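Local coordinates for beta-N-acetylhexosaminidase (Mycobacterium smegmatis, PDB 4YYF), which probably hydrolyses terminal non-reducing N-acetyl-D-hexosamine residues in N-acetyl-beta-D-hexosaminides, as a member of glycosyl hydrolase family 3, at residues G52-D55 against A56-R60; T289-L292 against S293-G296; V234-R237 against T238-Q242. The protein carries 1 engineered substitution. All coordinates share one frame; numbering follows the deposited sequence.

Overall arrangement
From the N terminus, the chain first reaches contact 1, where residues 52-60 turn out of strand 49-52 into helix 56-66. Contact 3 comes next: residues 234-242 form the short helix 234-239 and the turn after it, packed on helix 179-196 and strand 199-205 before the chain enters strand 246-249. Contact 2, residues 289-296, then leaves strand 287-289 toward helix 296-299. Each closes a local turn; they follow in series, and none nests in or crosses another. All three belong to the family 3 TIM-barrel domain. Contacts 1 and 3 lie farthest apart, about 34 Å between centres, on opposite sides of the chain's centre; the centre of contact 2 is about 19 Å from that of contact 1.

Contact 1: residues G52-D55 against A56-R60; sequences GVTD and AADAR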
# COMPACT_ATOMS: atom_id res chain seq x y z
N GLY A 52 -7.28 -2.35 -8.72
CA GLY A 52 -7.62 -1.12 -9.42
C GLY A 52 -8.87 -1.30 -10.26
O GLY A 52 -9.06 -2.37 -10.85
N VAL A 53 -9.72 -0.26 -10.29
CA VAL A 53 -10.97 -0.29 -11.04
C VAL A 53 -11.01 0.86 -12.05
O VAL A 53 -10.41 1.90 -11.80
CB VAL A 53 -12.19 -0.18 -10.10
CG1 VAL A 53 -12.21 -1.37 -9.13
CG2 VAL A 53 -12.16 1.13 -9.32
N THR A 54 -11.70 0.68 -13.18
CA THR A 54 -11.73 1.70 -14.23
C THR A 54 -12.91 2.67 -14.09
O THR A 54 -12.85 3.80 -14.58
CB THR A 54 -11.80 1.08 -15.63
OG1 THR A 54 -12.90 0.16 -15.68
CG2 THR A 54 -10.51 0.35 -15.97
N ASP A 55 -13.97 2.20 -13.45
CA ASP A 55 -15.22 2.96 -13.37
C ASP A 55 -16.18 2.28 -12.42
O ASP A 55 -15.87 1.21 -11.87
CB ASP A 55 -15.86 3.07 -14.76
CG ASP A 55 -15.89 1.74 -15.49
OD1 ASP A 55 -16.55 0.81 -15.00
OD2 ASP A 55 -15.22 1.60 -16.54
N ALA A 56 -17.35 2.88 -12.24
CA ALA A 56 -18.34 2.35 -11.31
C ALA A 56 -18.75 0.92 -11.67
O ALA A 56 -18.87 0.08 -10.79
CB ALA A 56 -19.56 3.27 -11.24
N ALA A 57 -18.98 0.64 -12.95
CA ALA A 57 -19.48 -0.69 -13.36
C ALA A 57 -18.46 -1.79 -13.07
O ALA A 57 -18.79 -2.91 -12.67
CB ALA A 57 -19.90 -0.70 -14.85
N ASP A 58 -17.19 -1.45 -13.26
CA ASP A 58 -16.08 -2.36 -12.98
C ASP A 58 -15.98 -2.61 -11.46
O ASP A 58 -15.86 -3.76 -11.00
CB ASP A 58 -14.79 -1.73 -13.53
CG ASP A 58 -13.58 -2.66 -13.43
OD1 ASP A 58 -13.73 -3.89 -13.58
OD2 ASP A 58 -12.46 -2.13 -13.21
N ALA A 59 -16.07 -1.54 -10.68
CA ALA A 59 -16.03 -1.65 -9.22
C ALA A 59 -17.24 -2.40 -8.70
O ALA A 59 -17.13 -3.22 -7.79
CB ALA A 59 -15.94 -0.27 -8.56
N ARG A 60 -18.41 -2.09 -9.26
CA ARG A 60 -19.64 -2.72 -8.78
C ARG A 60 -19.59 -4.24 -8.98
O ARG A 60 -19.98 -5.00 -8.10
CB ARG A 60 -20.87 -2.14 -9.48
CG ARG A 60 -22.18 -2.72 -8.94
CD ARG A 60 -23.40 -2.06 -9.59
NE ARG A 60 -23.48 -0.64 -9.27
CZ ARG A 60 -23.95 -0.15 -8.12
NH1 ARG A 60 -24.40 -0.97 -7.18
NH2 ARG A 60 -23.98 1.17 -7.93
O HOH W 1 -10.07 -3.02 -13.96
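Asp58 reaches back from the first turn of helix 56-66 to the loop that leads into it. Its CG is anti to the backbone N (chi1 -174°), which carries the carboxylate out toward Val53 and Thr54. Its CB lies 3.4 Å from Asp55 OD1 and just as near Thr54 OG1, resting against both oxygens. Beyond CG the carboxylate splits its work. OD1 turns away to bond Thr324 OG1 in another loop, whereas OD2 takes the amide of Thr54 through its anti lone pair, with Thr54 N 2.9 Å from Asp58 OD2 and an N-H...O angle of 154°. The same OD2 also rests against Val53 CA. A water sits 2.7 Å from Asp58 OD2, though which acceptors take its protons is not settled; its link to Gly52 O is weak.

The return favour comes from Asp55, the N-cap residue. Its OD1 accepts from Asp58 N at 2.9 Å, met nearly along the C-O bond direction, while its carbonyl O receives Ala59 N at 3.0 Å. Beside these bonds Val53 CG1 packs on Ala59 CB at 3.9 Å, and both side chains also touch Ile71 of the next strand.

Asp55 is thus a classic helix N-cap, and the N3 residue Asp58 bonds Thr54 N, one residue before the cap, at the beta-to-alpha turn that follows strand 49-52 of the TIM barrel.

Contact 2: residues T289-L292 against S293-G296; sequences TDDL and SSMG
Two neighbouring aspartates, Asp290 and Asp291, meet the residues after them in quite different ways: one carboxylate lies flat against a selenium, the other is held by backbone amides. The selenomethionine Met295 sets its SE over the face of the Asp290 carboxylate, 3.4 Å from OD1 and almost as near CG and OD2, and the two side chains cross at about a right angle. A bend at chi3 of 71° swings CE round beside Asp290 OD2. Within the loop, Asp291 N donates to Asp290 OD1 at 2.7 Å on the anti side, 31° out of the carboxylate plane.

Asp291 points its CG anti to the backbone N, toward the turn formed by the next residues. Ser293 N reaches Asp291 OD1 at 2.9 Å from well above the carboxylate plane. Ser294 N comes to Asp291 OD1 at 3.2 Å on the syn side, from the same face and with a nearly straight N-H...O angle of 171°. The first of these bonds closes an Asx turn. The 2.3 Å between Asp291 OD2 and Ser294 OG is doubtful.

Asp291 O is bonded by His251 NE2. The loop leaves barrel strand 287-289, where family 3 enzymes carry active-site loops; an acetate about 3 Å from the Asp290 side chain, probably from the crystallisation liquor, is consistent with a pocket.

Two amides on Asp291 OD1 would be expected to stabilise negative charge on this oxygen, and the two bonds tie Asp291 to the turn that leads into helix 296-299.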
# COMPACT_ATOMS: atom_id res chain seq x y z
N THR A 289 1.60 -4.86 -0.64
CA THR A 289 2.63 -4.86 -1.67
C THR A 289 2.41 -3.67 -2.58
O THR A 289 1.30 -3.14 -2.67
CB THR A 289 2.58 -6.09 -2.58
OG1 THR A 289 1.38 -6.03 -3.36
CG2 THR A 289 2.61 -7.38 -1.77
N ASP A 290 3.45 -3.28 -3.30
CA ASP A 290 3.32 -2.35 -4.42
C ASP A 290 2.64 -3.13 -5.55
O ASP A 290 2.44 -4.35 -5.43
CB ASP A 290 4.71 -1.85 -4.82
CG ASP A 290 4.69 -0.54 -5.63
OD1 ASP A 290 3.63 -0.11 -6.11
OD2 ASP A 290 5.78 0.05 -5.78
N ASP A 291 2.29 -2.44 -6.63
CA ASP A 291 1.54 -3.01 -7.76
C ASP A 291 2.22 -4.24 -8.36
O ASP A 291 3.34 -4.16 -8.84
CB ASP A 291 1.32 -1.88 -8.78
CG ASP A 291 0.88 -2.35 -10.16
OD1 ASP A 291 0.32 -3.45 -10.33
OD2 ASP A 291 1.10 -1.56 -11.10
N LEU A 292 1.52 -5.38 -8.31
CA LEU A 292 2.07 -6.67 -8.76
C LEU A 292 1.84 -7.00 -10.23
O LEU A 292 2.40 -7.98 -10.73
CB LEU A 292 1.51 -7.81 -7.90
CG LEU A 292 1.84 -7.82 -6.41
CD1 LEU A 292 1.00 -8.85 -5.70
CD2 LEU A 292 3.32 -8.10 -6.19
N SER A 293 1.05 -6.21 -10.95
CA SER A 293 0.70 -6.58 -12.33
C SER A 293 1.37 -5.72 -13.41
O SER A 293 1.83 -6.24 -14.43
CB SER A 293 -0.81 -6.58 -12.52
OG SER A 293 -1.34 -5.27 -12.39
N SER A 294 1.40 -4.41 -13.22
CA SER A 294 1.89 -3.54 -14.30
C SER A 294 3.37 -3.23 -14.18
O SER A 294 3.97 -2.70 -15.12
CB SER A 294 1.12 -2.22 -14.35
OG SER A 294 1.57 -1.33 -13.34
N MSE A 295 3.96 -3.56 -13.04
CA MSE A 295 5.36 -3.19 -12.77
C MSE A 295 6.35 -4.26 -13.21
O MSE A 295 6.28 -5.41 -12.76
CB MSE A 295 5.54 -2.85 -11.28
CG MSE A 295 4.71 -1.65 -10.87
SE MSE A 295 4.99 -1.04 -9.05
CE MSE A 295 6.76 -0.27 -9.28
N GLY A 296 7.29 -3.86 -14.06
CA GLY A 296 8.25 -4.77 -14.67
C GLY A 296 9.13 -5.56 -13.71
O GLY A 296 9.54 -6.67 -14.03

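Contact 3: residues V234-R237 against T238-Q242; sequences VPYR and TLTGQ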
# COMPACT_ATOMS: atom_id res chain seq x y z
N VAL A 234 15.67 4.32 8.72
CA VAL A 234 15.53 5.17 9.91
C VAL A 234 14.10 5.70 10.18
O VAL A 234 13.62 5.61 11.31
CB VAL A 234 16.60 6.30 9.94
CG1 VAL A 234 16.33 7.28 11.07
CG2 VAL A 234 17.99 5.68 10.10
N PRO A 235 13.41 6.23 9.14
CA PRO A 235 12.05 6.74 9.39
C PRO A 235 11.07 5.70 9.94
O PRO A 235 10.22 6.04 10.77
CB PRO A 235 11.60 7.21 7.99
CG PRO A 235 12.88 7.58 7.30
CD PRO A 235 13.88 6.56 7.78
N TYR A 236 11.17 4.45 9.49
CA TYR A 236 10.27 3.40 9.97
C TYR A 236 10.39 3.15 11.48
O TYR A 236 9.42 2.75 12.11
CB TYR A 236 10.51 2.08 9.22
CG TYR A 236 10.19 2.15 7.74
CD1 TYR A 236 8.89 1.93 7.29
CD2 TYR A 236 11.17 2.44 6.80
CE1 TYR A 236 8.59 2.00 5.93
CE2 TYR A 236 10.87 2.51 5.44
CZ TYR A 236 9.58 2.28 5.02
OH TYR A 236 9.27 2.35 3.67
N ARG A 237 11.57 3.41 12.04
CA ARG A 237 11.80 3.13 13.46
C ARG A 237 10.82 3.85 14.37
O ARG A 237 10.43 3.32 15.39
CB ARG A 237 13.21 3.53 13.88
CG ARG A 237 14.34 2.78 13.20
CD ARG A 237 15.64 3.43 13.64
NE ARG A 237 16.83 2.91 12.97
CZ ARG A 237 18.05 3.42 13.13
NH1 ARG A 237 19.09 2.90 12.50
NH2 ARG A 237 18.22 4.47 13.93
N THR A 238 10.45 5.08 14.02
CA THR A 238 9.46 5.80 14.82
C THR A 238 8.06 5.80 14.20
O THR A 238 7.07 5.79 14.92
CB THR A 238 9.90 7.23 15.16
OG1 THR A 238 10.10 7.96 13.96
CG2 THR A 238 11.19 7.23 15.96
N LEU A 239 7.98 5.82 12.88
CA LEU A 239 6.69 6.04 12.22
C LEU A 239 5.78 4.82 12.22
O LEU A 239 4.56 4.96 12.19
CB LEU A 239 6.89 6.57 10.80
CG LEU A 239 7.59 7.92 10.72
CD1 LEU A 239 7.56 8.49 9.31
CD2 LEU A 239 6.95 8.90 11.70
N THR A 240 6.35 3.62 12.26
CA THR A 240 5.51 2.41 12.30
C THR A 240 4.79 2.23 13.63
O THR A 240 3.82 1.48 13.72
CB THR A 240 6.31 1.12 12.00
OG1 THR A 240 7.29 0.91 13.02
CG2 THR A 240 7.01 1.24 10.67
N GLY A 241 5.27 2.92 14.67
CA GLY A 241 4.70 2.82 15.99
C GLY A 241 3.62 3.85 16.27
O GLY A 241 3.08 3.91 17.38
N GLN A 242 3.29 4.66 15.27
CA GLN A 242 2.25 5.68 15.39
C GLN A 242 1.00 5.19 14.64
O GLN A 242 0.89 5.36 13.43
CB GLN A 242 2.77 7.04 14.88
CG GLN A 242 3.94 7.60 15.73
CD GLN A 242 4.62 8.85 15.16
OE1 GLN A 242 4.15 9.44 14.19
NE2 GLN A 242 5.74 9.26 15.77
O HOH W 2 13.04 7.37 13.28
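The ring of Tyr236 receives Thr240 CG2 at its edge, in the ring plane, with CD1 as the ring atom touched, 3.9 Å from that methyl; Phe205 of strand 199-205 meets the same ring edge-to-face. The other flat group is the guanidinium of Arg237, modelled in two conformers; in one, Val234 CG2 lies over its centre, a contact that is doubtful for the other.

The short helix 234-239 of the TIM-barrel domain runs here into a type I turn from Leu239 to Gln242. Leu239 N bonds Pro235 O at 3.1 Å, in the carbonyl plane, while Leu239 CD1 lies loosely alongside Pro235 CB. Pro235 also packs on helix 179-196, and Leu239 on Leu202, which ties the turn to the barrel wall. A water donates to Val234 O from 2.7 Å and is hydrogen-bonded to Thr238 OG1 as well.

One helical carbonyl is gripped twice. Thr240 N reaches Tyr236 O at 3.2 Å, and the side chain turns back toward the preceding turn (chi1 64°) to bring its hydroxyl to the same oxygen, although the strongest polar partner of that hydroxyl is Tyr278 OH. Thr240 OG1 ends up 3.0 Å from Tyr236 O, tilted 20° from the carbonyl plane.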